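PDB 3HX6: type 4 fimbrial biogenesis protein PilY1 from Pseudomonas aeruginosa, which primes type IV pilus assembly, takes part in adhesion to host cells, and probably regulates twitching motility and pilus retraction through calcium binding and release. Local coordinates for residues A[67-72]-A[144-149]; A[227-230]-A[235-238]; A[452-455]-A[460-463]; A[539-544]-A[548-553]. The protein carries 3 engineered substitutions. All coordinates share one frame; numbering follows the deposited sequence.

Contact 1: A[67-72]-A[144-149]; sequences PIEPSG and DAFFGG
Glu-69 lies over one face of the Phe-146 ring, joining a type I beta turn to the end of an edge strand of a four-stranded sheet in the beta-propeller domain of PilY1. The turn runs from Glu-69 to Gly-72 and is closed by Gly-72 N to Glu-69 O. Phe-146 sits on strand 141-147, the first strand of its antiparallel sheet.

The glutamate can be followed outward. Its CB stands 3.8 Å from the centroid of the Phe-146 ring, 6° off the normal, a CH-pi contact. CG moves toward the root of the ring and comes within 3.4 Å of Phe-146 CG. The chain then bends at chi2 (-63°), which lays the carboxylate beside Phe-146 CD1. CD lies 3.5 Å from Phe-146 CD1, and OE1 reaches the same CD1 at 3.3 Å. The carboxylate and ring planes are only 8° apart. OE2 belongs to partners elsewhere: a salt bridge to Arg-202 NE and a hydrogen bond from Trp-208 NE1. These probably fix the rotation of the carboxylate and favour its charged form. Trp-208 also packs on Phe-146, so strand 208-213 of the next sheet takes part.

Two more residues of the turn, Ser-71 and Gly-72, meet the far end of the ring. Gly-72 CA is 3.7 Å from Phe-146 CE2. Ser-71 OG comes in obliquely, 3.3 Å from Phe-146 CZ.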
loop_
_atom_site.group_PDB
_atom_site.type_symbol
_atom_site.label_atom_id
_atom_site.label_comp_id
_atom_site.label_asym_id
_atom_site.label_seq_id
_atom_site.Cartn_x
_atom_site.Cartn_y
_atom_site.Cartn_z
ATOM N N PRO A 67 17.188 -11.257 10.049
ATOM C CA PRO A 67 18.310 -11.033 10.968
ATOM C C PRO A 67 17.993 -11.498 12.386
ATOM O O PRO A 67 18.890 -11.819 13.151
ATOM C CB PRO A 67 18.528 -9.520 10.892
ATOM C CG PRO A 67 18.010 -9.164 9.527
ATOM C CD PRO A 67 16.768 -9.996 9.417
ATOM N N ILE A 68 16.712 -11.532 12.733
ATOM C CA ILE A 68 16.309 -11.973 14.066
ATOM C C ILE A 68 16.606 -13.464 14.251
ATOM O O ILE A 68 17.010 -13.898 15.332
ATOM C CB ILE A 68 14.800 -11.735 14.304
ATOM C CG1 ILE A 68 14.461 -10.261 14.067
ATOM C CG2 ILE A 68 14.425 -12.130 15.734
ATOM C CD1 ILE A 68 12.991 -9.916 14.245
ATOM N N GLU A 69 16.417 -14.247 13.192
ATOM C CA GLU A 69 16.652 -15.684 13.273
ATOM C C GLU A 69 17.545 -16.206 12.144
ATOM O O GLU A 69 17.056 -16.680 11.112
ATOM C CB GLU A 69 15.316 -16.429 13.255
ATOM C CG GLU A 69 14.339 -15.993 14.338
ATOM C CD GLU A 69 14.852 -16.256 15.742
ATOM O OE1 GLU A 69 15.750 -17.111 15.910
ATOM O OE2 GLU A 69 14.339 -15.616 16.685
ATOM N N PRO A 70 18.869 -16.144 12.338
ATOM C CA PRO A 70 19.830 -16.608 11.337
ATOM C C PRO A 70 19.654 -18.078 10.976
ATOM O O PRO A 70 19.985 -18.492 9.866
ATOM C CB PRO A 70 21.178 -16.341 12.005
ATOM C CG PRO A 70 20.890 -15.162 12.879
ATOM C CD PRO A 70 19.571 -15.563 13.494
ATOM N N SER A 71 19.135 -18.864 11.912
ATOM C CA SER A 71 18.947 -20.288 11.670
ATOM C C SER A 71 17.714 -20.579 10.824
ATOM O O SER A 71 17.465 -21.724 10.459
ATOM C CB SER A 71 18.855 -21.051 12.995
ATOM O OG SER A 71 17.573 -20.919 13.590
ATOM N N GLY A 72 16.942 -19.544 10.507
ATOM C CA GLY A 72 15.755 -19.749 9.696
ATOM C C GLY A 72 15.852 -19.037 8.360
ATOM O O GLY A 72 16.864 -18.405 8.060
ATOM N N ASP A 144 3.668 -13.655 13.570
ATOM C CA ASP A 144 4.638 -14.620 13.088
ATOM C C ASP A 144 5.659 -14.762 14.205
ATOM O O ASP A 144 6.039 -13.777 14.836
ATOM C CB ASP A 144 5.318 -14.125 11.809
ATOM C CG ASP A 144 4.413 -14.228 10.595
ATOM O OD1 ASP A 144 3.376 -14.912 10.689
ATOM O OD2 ASP A 144 4.743 -13.638 9.548
ATOM N N ALA A 145 6.076 -15.991 14.474
ATOM C CA ALA A 145 7.048 -16.239 15.523
ATOM C C ALA A 145 7.954 -17.383 15.102
ATOM O O ALA A 145 7.595 -18.190 14.251
ATOM C CB ALA A 145 6.336 -16.579 16.835
ATOM N N PHE A 146 9.127 -17.452 15.709
ATOM C CA PHE A 146 10.078 -18.495 15.380
ATOM C C PHE A 146 10.298 -19.413 16.572
ATOM O O PHE A 146 10.593 -18.950 17.673
ATOM C CB PHE A 146 11.398 -17.850 14.949
ATOM C CG PHE A 146 12.408 -18.816 14.400
ATOM C CD1 PHE A 146 13.383 -19.367 15.223
ATOM C CD2 PHE A 146 12.412 -19.139 13.044
ATOM C CE1 PHE A 146 14.357 -20.223 14.704
ATOM C CE2 PHE A 146 13.380 -19.994 12.512
ATOM C CZ PHE A 146 14.354 -20.535 13.345
ATOM N N PHE A 147 10.127 -20.713 16.348
ATOM C CA PHE A 147 10.344 -21.716 17.383
ATOM C C PHE A 147 10.329 -23.099 16.728
ATOM O O PHE A 147 9.817 -23.266 15.617
ATOM C CB PHE A 147 9.287 -21.594 18.488
ATOM C CG PHE A 147 7.878 -21.800 18.020
ATOM C CD1 PHE A 147 7.328 -23.079 17.967
ATOM C CD2 PHE A 147 7.086 -20.712 17.656
ATOM C CE1 PHE A 147 6.007 -23.277 17.560
ATOM C CE2 PHE A 147 5.760 -20.900 17.247
ATOM C CZ PHE A 147 5.221 -22.186 17.201
ATOM N N GLY A 148 10.909 -24.085 17.396
ATOM C CA GLY A 148 10.958 -25.409 16.804
ATOM C C GLY A 148 11.795 -25.337 15.538
ATOM O O GLY A 148 11.634 -26.142 14.623
ATOM N N GLY A 149 12.682 -24.346 15.487
ATOM C CA GLY A 149 13.561 -24.169 14.345
ATOM C C GLY A 149 12.913 -23.641 13.074
ATOM O O GLY A 149 13.527 -23.668 12.007
#

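Contact 2: A[227-230]-A[235-238]; sequences IIDM and ITRK. Engineered in segment 227-230: Met-230 (natural residue Leu).
Ile-227 sets its CG2 against CB of Thr-236, 4.1 Å away, at a classic beta bulge. The bulge lies in the hairpin of strands 223-229 and 235-241, in one four-stranded sheet of the propeller domain. Thr-236 and Arg-237 both face Ile-227, and the register shifts by one residue before Ile-228 pairs with Ile-235.

The backbone of Ile-227 holds the bulge. Its N donates to Arg-237 O at 2.9 Å, nearly in line with that carbonyl. Its O takes Arg-237 N at 3.2 Å on a lone pair. Thr-236 N is also close to this oxygen, at 2.8 Å, but its N-H is poorly aimed (116° at the hydrogen) and the bond is weak.

On the other face of the sheet, Ile-228 and Ile-235 lie side by side and point the same way. Their contact is between Ile-228 CG1 and Ile-235 CD1, at 3.9 Å. Ile-183 of strand 178-184 packs on both.

With chi1 at -177°, the Asp-229 carboxylate turns to the hairpin turn, where OD2 accepts from Thr-232 N. A water links Asp-229 to the bulge residue Thr-236: it donates to Asp-229 OD1 at 2.8 Å and lies 2.7 Å from Thr-236 OG1.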
loop_
_atom_site.group_PDB
_atom_site.type_symbol
_atom_site.label_atom_id
_atom_site.label_comp_id
_atom_site.label_asym_id
_atom_site.label_seq_id
_atom_site.Cartn_x
_atom_site.Cartn_y
_atom_site.Cartn_z
ATOM N N ILE A 227 5.761 -13.623 30.901
ATOM C CA ILE A 227 6.579 -13.878 29.732
ATOM C C ILE A 227 6.467 -15.378 29.534
ATOM O O ILE A 227 7.076 -16.172 30.253
ATOM C CB ILE A 227 8.030 -13.438 29.964
ATOM C CG1 ILE A 227 8.061 -11.917 30.174
ATOM C CG2 ILE A 227 8.894 -13.826 28.769
ATOM C CD1 ILE A 227 9.442 -11.336 30.418
ATOM N N ILE A 228 5.647 -15.746 28.560
ATOM C CA ILE A 228 5.355 -17.133 28.250
ATOM C C ILE A 228 6.113 -17.614 27.021
ATOM O O ILE A 228 6.018 -17.010 25.954
ATOM C CB ILE A 228 3.842 -17.285 28.007
ATOM C CG1 ILE A 228 3.079 -16.657 29.185
ATOM C CG2 ILE A 228 3.478 -18.755 27.826
ATOM C CD1 ILE A 228 1.593 -16.492 28.949
ATOM N N ASP A 229 6.863 -18.701 27.167
ATOM C CA ASP A 229 7.617 -19.241 26.041
ATOM C C ASP A 229 6.641 -19.594 24.928
ATOM O O ASP A 229 5.684 -20.345 25.138
ATOM C CB ASP A 229 8.392 -20.496 26.458
ATOM C CG ASP A 229 9.248 -21.049 25.330
ATOM O OD1 ASP A 229 10.187 -20.346 24.897
ATOM O OD2 ASP A 229 8.976 -22.180 24.874
ATOM N N MET A 230 6.885 -19.050 23.743
ATOM C CA MET A 230 6.019 -19.288 22.596
ATOM C C MET A 230 5.800 -20.770 22.309
ATOM O O MET A 230 4.666 -21.221 22.146
ATOM C CB MET A 230 6.601 -18.616 21.348
ATOM C CG MET A 230 5.645 -18.568 20.164
ATOM S SD MET A 230 4.124 -17.644 20.552
ATOM C CE MET A 230 2.960 -18.944 20.774
ATOM N N ILE A 235 6.011 -20.648 31.792
ATOM C CA ILE A 235 6.157 -19.279 32.251
ATOM C C ILE A 235 7.654 -19.004 32.370
ATOM O O ILE A 235 8.266 -19.295 33.396
ATOM C CB ILE A 235 5.485 -19.070 33.622
ATOM C CG1 ILE A 235 4.011 -19.491 33.552
ATOM C CG2 ILE A 235 5.597 -17.611 34.035
ATOM C CD1 ILE A 235 3.196 -18.758 32.494
ATOM N N THR A 236 8.247 -18.459 31.312
ATOM C CA THR A 236 9.681 -18.162 31.316
ATOM C C THR A 236 10.043 -17.211 32.456
ATOM O O THR A 236 11.077 -17.366 33.104
ATOM C CB THR A 236 10.123 -17.549 29.976
ATOM O OG1 THR A 236 9.885 -18.491 28.923
ATOM C CG2 THR A 236 11.610 -17.198 30.009
ATOM N N ARG A 237 9.187 -16.224 32.692
ATOM C CA ARG A 237 9.393 -15.261 33.767
ATOM C C ARG A 237 8.105 -14.547 34.109
ATOM O O ARG A 237 7.311 -14.200 33.230
ATOM C CB ARG A 237 10.432 -14.188 33.397
ATOM C CG ARG A 237 11.887 -14.515 33.723
ATOM C CD ARG A 237 12.094 -14.987 35.160
ATOM N NE ARG A 237 11.765 -14.007 36.198
ATOM C CZ ARG A 237 12.506 -12.944 36.517
ATOM N NH1 ARG A 237 13.640 -12.689 35.876
ATOM N NH2 ARG A 237 12.127 -12.150 37.505
ATOM N N LYS A 238 7.901 -14.349 35.401
ATOM C CA LYS A 238 6.757 -13.609 35.900
ATOM C C LYS A 238 7.415 -12.449 36.619
ATOM O O LYS A 238 8.176 -12.647 37.567
ATOM C CB LYS A 238 5.930 -14.440 36.883
ATOM C CG LYS A 238 4.862 -13.629 37.607
ATOM C CD LYS A 238 3.589 -14.430 37.849
ATOM C CE LYS A 238 3.829 -15.688 38.677
ATOM N NZ LYS A 238 4.035 -15.405 40.110
HETATM O O HOH W 1 10.874 -18.091 26.444
#

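Contact 3: A[452-455]-A[460-463]; sequences DMIA and VLLQ
Met-453 runs beside Leu-462, both side chains pointing the same way, just after Asp-452, where a water bridges the chains. That water lies 2.8 Å from Asp-452 O and accepts from Gln-463 N. The side chain of Asp-452 turns elsewhere, and its OD1 accepts from Ala-331 N.

At Met-453, chi1 (-49°) brings CG beside Leu-462 CB, 3.6 Å away. SD also borders that CB, at 3.8 Å. The chain then bends at chi3 and its end leads away. The methionine CB rests close to Leu-461 O, 3.2 Å away. Ile-346 of strand 343-348 packs on Met-453 and on Val-460.

At Ile-454 the strands pair directly. Its N donates to Leu-461 O at 2.7 Å, almost straight and in the carbonyl plane. Leu-461 N returns a bond to Ile-454 O at 2.6 Å, again nearly straight but tilted 27° from that plane. The same oxygen also receives a CA-H...O contact from Val-460 CA. Across this hydrogen-bonded pair the two CB atoms of Ile-454 and Leu-461 are 4.1 Å apart.

Ala-455 ends the walk opposite Val-460 as a non-hydrogen-bonded pair. Their backbones come close, and the small alanine methyl adds little to the side-chain contact. Strand 459-466 is bonded on its other side to strand 477-483. This is a tight antiparallel beta hairpin, with strand 454-456 as the edge strand next to 459-466.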
loop_
_atom_site.group_PDB
_atom_site.type_symbol
_atom_site.label_atom_id
_atom_site.label_comp_id
_atom_site.label_asym_id
_atom_site.label_seq_id
_atom_site.Cartn_x
_atom_site.Cartn_y
_atom_site.Cartn_z
ATOM N N ASP A 452 -5.905 -0.061 21.928
ATOM C CA ASP A 452 -4.529 0.348 21.684
ATOM C C ASP A 452 -4.473 1.506 20.694
ATOM O O ASP A 452 -5.382 1.701 19.885
ATOM C CB ASP A 452 -3.701 -0.825 21.163
ATOM C CG ASP A 452 -3.467 -1.885 22.223
ATOM O OD1 ASP A 452 -4.002 -1.748 23.351
ATOM O OD2 ASP A 452 -2.740 -2.859 21.927
ATOM N N MET A 453 -3.389 2.268 20.767
ATOM C CA MET A 453 -3.204 3.423 19.914
ATOM C C MET A 453 -2.153 3.165 18.847
ATOM O O MET A 453 -1.444 2.160 18.885
ATOM C CB MET A 453 -2.786 4.619 20.762
ATOM C CG MET A 453 -3.669 4.842 21.979
ATOM S SD MET A 453 -3.109 6.266 22.932
ATOM C CE MET A 453 -2.016 5.481 24.111
ATOM N N ILE A 454 -2.050 4.093 17.902
ATOM C CA ILE A 454 -1.092 3.971 16.811
ATOM C C ILE A 454 -0.267 5.239 16.673
ATOM O O ILE A 454 -0.801 6.309 16.376
ATOM C CB ILE A 454 -1.811 3.721 15.468
ATOM C CG1 ILE A 454 -2.695 2.477 15.583
ATOM C CG2 ILE A 454 -0.783 3.558 14.346
ATOM C CD1 ILE A 454 -3.786 2.400 14.505
ATOM N N ALA A 455 1.033 5.114 16.890
ATOM C CA ALA A 455 1.935 6.247 16.770
ATOM C C ALA A 455 2.691 6.085 15.457
ATOM O O ALA A 455 3.349 5.070 15.236
ATOM C CB ALA A 455 2.908 6.276 17.948
ATOM N N VAL A 460 -0.090 10.634 16.931
ATOM C CA VAL A 460 -0.503 9.472 17.696
ATOM C C VAL A 460 -1.994 9.369 17.416
ATOM O O VAL A 460 -2.736 10.337 17.570
ATOM C CB VAL A 460 -0.232 9.624 19.209
ATOM C CG1 VAL A 460 -0.977 10.824 19.773
ATOM C CG2 VAL A 460 -0.636 8.341 19.922
ATOM N N LEU A 461 -2.415 8.201 16.953
ATOM C CA LEU A 461 -3.804 7.960 16.610
ATOM C C LEU A 461 -4.442 7.094 17.683
ATOM O O LEU A 461 -3.883 6.080 18.078
ATOM C CB LEU A 461 -3.863 7.258 15.256
ATOM C CG LEU A 461 -3.198 8.052 14.128
ATOM C CD1 LEU A 461 -2.845 7.124 12.979
ATOM C CD2 LEU A 461 -4.136 9.166 13.671
ATOM N N LEU A 462 -5.611 7.497 18.161
ATOM C CA LEU A 462 -6.283 6.735 19.197
ATOM C C LEU A 462 -7.789 6.812 19.046
ATOM O O LEU A 462 -8.321 7.710 18.396
ATOM C CB LEU A 462 -5.893 7.257 20.582
ATOM C CG LEU A 462 -6.226 8.731 20.842
ATOM C CD1 LEU A 462 -6.617 8.909 22.292
ATOM C CD2 LEU A 462 -5.035 9.613 20.494
ATOM N N GLN A 463 -8.473 5.854 19.652
ATOM C CA GLN A 463 -9.918 5.821 19.609
ATOM C C GLN A 463 -10.417 5.663 21.026
ATOM O O GLN A 463 -9.977 4.779 21.759
ATOM C CB GLN A 463 -10.417 4.646 18.772
ATOM C CG GLN A 463 -11.931 4.586 18.668
ATOM C CD GLN A 463 -12.414 3.267 18.103
ATOM O OE1 GLN A 463 -12.289 2.217 18.742
ATOM N NE2 GLN A 463 -12.961 3.307 16.902
HETATM O O HOH W 2 -6.973 3.809 20.736
#

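Contact 4: A[539-544]-A[548-553]; sequences NPEVCS and CLTVNP
Cys-543 and Cys-548 both hold SG anti to the carbonyl carbon (chi1 -52° and -78°), and this brings the two sulfurs together on one face of the hairpin. The SG atoms of Cys-543 and Cys-548 are bonded at 2.0 Å, with chi3 of 100°. The cysteines form a non-hydrogen-bonded pair of antiparallel strands, so the disulfide crosses directly from strand 539-543 to strand 548-550.

Glu-541 shares that face. Its extended chain carries OE1 to 3.8 Å from Cys-548 CB, while its aliphatic part lies over the backbone of Thr-550.

Val-542 and Leu-549 are on the other face. Val-551 meets Val-542 there at about a right angle, with a tight 3.4 Å between Val-542 CG1 and Val-551 CG1. Separately, Pro-540 CG touches Pro-553 CG at 4.0 Å.

Val-542 and Leu-549 exchange two backbone hydrogen bonds. A third is almost straight, from Val-551 N to Pro-540 O at 2.9 Å. Strand 531-535 completes the small sheet beside strand 539-543, and Asn-539 packs on Leu-61 of the second subunit.

The covalent bond ties the hairpin near its turn, so the two strands cannot part there unless the disulfide is reduced.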
loop_
_atom_site.group_PDB
_atom_site.type_symbol
_atom_site.label_atom_id
_atom_site.label_comp_id
_atom_site.label_asym_id
_atom_site.label_seq_id
_atom_site.Cartn_x
_atom_site.Cartn_y
_atom_site.Cartn_z
ATOM N N ASN A 539 -0.551 5.555 0.435
ATOM C CA ASN A 539 -1.079 6.475 1.439
ATOM C C ASN A 539 -1.581 5.740 2.679
ATOM O O ASN A 539 -2.420 4.842 2.587
ATOM C CB ASN A 539 -2.224 7.305 0.854
ATOM C CG ASN A 539 -1.801 8.104 -0.360
ATOM O OD1 ASN A 539 -0.679 8.605 -0.423
ATOM N ND2 ASN A 539 -2.704 8.246 -1.324
ATOM N N PRO A 540 -1.069 6.113 3.862
ATOM C CA PRO A 540 -1.494 5.469 5.107
ATOM C C PRO A 540 -2.922 5.880 5.449
ATOM O O PRO A 540 -3.314 7.029 5.250
ATOM C CB PRO A 540 -0.485 5.991 6.123
ATOM C CG PRO A 540 -0.188 7.363 5.608
ATOM C CD PRO A 540 -0.040 7.135 4.125
ATOM N N GLU A 541 -3.701 4.927 5.940
ATOM C CA GLU A 541 -5.083 5.174 6.324
ATOM C C GLU A 541 -5.309 4.569 7.687
ATOM O O GLU A 541 -4.659 3.596 8.052
ATOM C CB GLU A 541 -6.069 4.477 5.390
ATOM C CG GLU A 541 -6.076 4.892 3.952
ATOM C CD GLU A 541 -7.327 4.386 3.259
ATOM O OE1 GLU A 541 -7.686 3.207 3.479
ATOM O OE2 GLU A 541 -7.949 5.162 2.507
ATOM N N VAL A 542 -6.246 5.137 8.429
ATOM C CA VAL A 542 -6.593 4.602 9.728
ATOM C C VAL A 542 -8.062 4.228 9.602
ATOM O O VAL A 542 -8.883 5.033 9.171
ATOM C CB VAL A 542 -6.387 5.642 10.860
ATOM C CG1 VAL A 542 -7.263 6.866 10.634
ATOM C CG2 VAL A 542 -6.696 5.002 12.204
ATOM N N CYS A 543 -8.389 2.990 9.940
ATOM C CA CYS A 543 -9.765 2.543 9.837
ATOM C C CYS A 543 -10.290 2.126 11.197
ATOM O O CYS A 543 -9.525 1.760 12.087
ATOM C CB CYS A 543 -9.874 1.346 8.890
ATOM S SG CYS A 543 -9.124 1.511 7.233
ATOM N N SER A 544 -11.604 2.186 11.352
ATOM C CA SER A 544 -12.234 1.785 12.596
ATOM C C SER A 544 -13.400 0.871 12.255
ATOM O O SER A 544 -13.367 -0.331 12.522
ATOM C CB SER A 544 -12.738 3.008 13.365
ATOM O OG SER A 544 -13.722 3.704 12.625
ATOM N N CYS A 548 -12.705 4.622 6.747
ATOM C CA CYS A 548 -11.258 4.596 6.815
ATOM C C CYS A 548 -10.920 6.037 6.487
ATOM O O CYS A 548 -11.575 6.648 5.642
ATOM C CB CYS A 548 -10.655 3.700 5.740
ATOM S SG CYS A 548 -10.698 1.897 5.999
ATOM N N LEU A 549 -9.915 6.592 7.147
ATOM C CA LEU A 549 -9.539 7.968 6.876
ATOM C C LEU A 549 -8.077 8.052 6.471
ATOM O O LEU A 549 -7.197 7.584 7.193
ATOM C CB LEU A 549 -9.781 8.836 8.112
ATOM C CG LEU A 549 -11.199 8.851 8.691
ATOM C CD1 LEU A 549 -11.204 9.654 9.980
ATOM C CD2 LEU A 549 -12.178 9.449 7.694
ATOM N N THR A 550 -7.822 8.627 5.301
ATOM C CA THR A 550 -6.455 8.792 4.846
ATOM C C THR A 550 -5.817 9.697 5.895
ATOM O O THR A 550 -6.427 10.672 6.332
ATOM C CB THR A 550 -6.395 9.490 3.465
ATOM O OG1 THR A 550 -7.149 8.732 2.510
ATOM C CG2 THR A 550 -4.950 9.601 2.987
ATOM N N VAL A 551 -4.602 9.370 6.316
ATOM C CA VAL A 551 -3.939 10.178 7.326
ATOM C C VAL A 551 -2.584 10.717 6.897
ATOM O O VAL A 551 -1.908 10.149 6.039
ATOM C CB VAL A 551 -3.756 9.390 8.637
ATOM C CG1 VAL A 551 -5.108 9.120 9.270
ATOM C CG2 VAL A 551 -3.037 8.082 8.358
ATOM N N ASN A 552 -2.204 11.830 7.506
ATOM C CA ASN A 552 -0.929 12.464 7.228
ATOM C C ASN A 552 -0.097 12.428 8.506
ATOM O O ASN A 552 -0.356 13.170 9.446
ATOM C CB ASN A 552 -1.152 13.904 6.763
ATOM C CG ASN A 552 0.141 14.675 6.618
ATOM O OD1 ASN A 552 1.178 14.111 6.268
ATOM N ND2 ASN A 552 0.081 15.981 6.871
ATOM N N PRO A 553 0.916 11.549 8.550
ATOM C CA PRO A 553 1.809 11.384 9.703
ATOM C C PRO A 553 2.578 12.655 10.047
ATOM O O PRO A 553 3.145 12.771 11.127
ATOM C CB PRO A 553 2.745 10.258 9.263
ATOM C CG PRO A 553 1.934 9.497 8.259
ATOM C CD PRO A 553 1.282 10.609 7.477
#

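How the contacts relate
The four contacts follow one another along the chain, each closing before the next opens. All lie in the C-terminal domain of PilY1, the part that holds the bound calcium. Contacts 1 and 2 are on two different four-stranded sheets, with centres 18 Å apart. They touch where Met-230, an engineered residue, packs its CG on Phe-147 CD2 at 3.6 Å and on Ala-145 CB, joining neighbouring sheets. Contacts 3 and 4 are hairpins, centres 11 Å apart, and meet where Gln-463 packs on Ser-544. Contacts 2 and 4 lie on opposite sides of the chain's centre. The calcium is about 12 Å from the Glu-69 side chain and about 14 Å from that of Ile-227; contacts 3 and 4 lie away from its site.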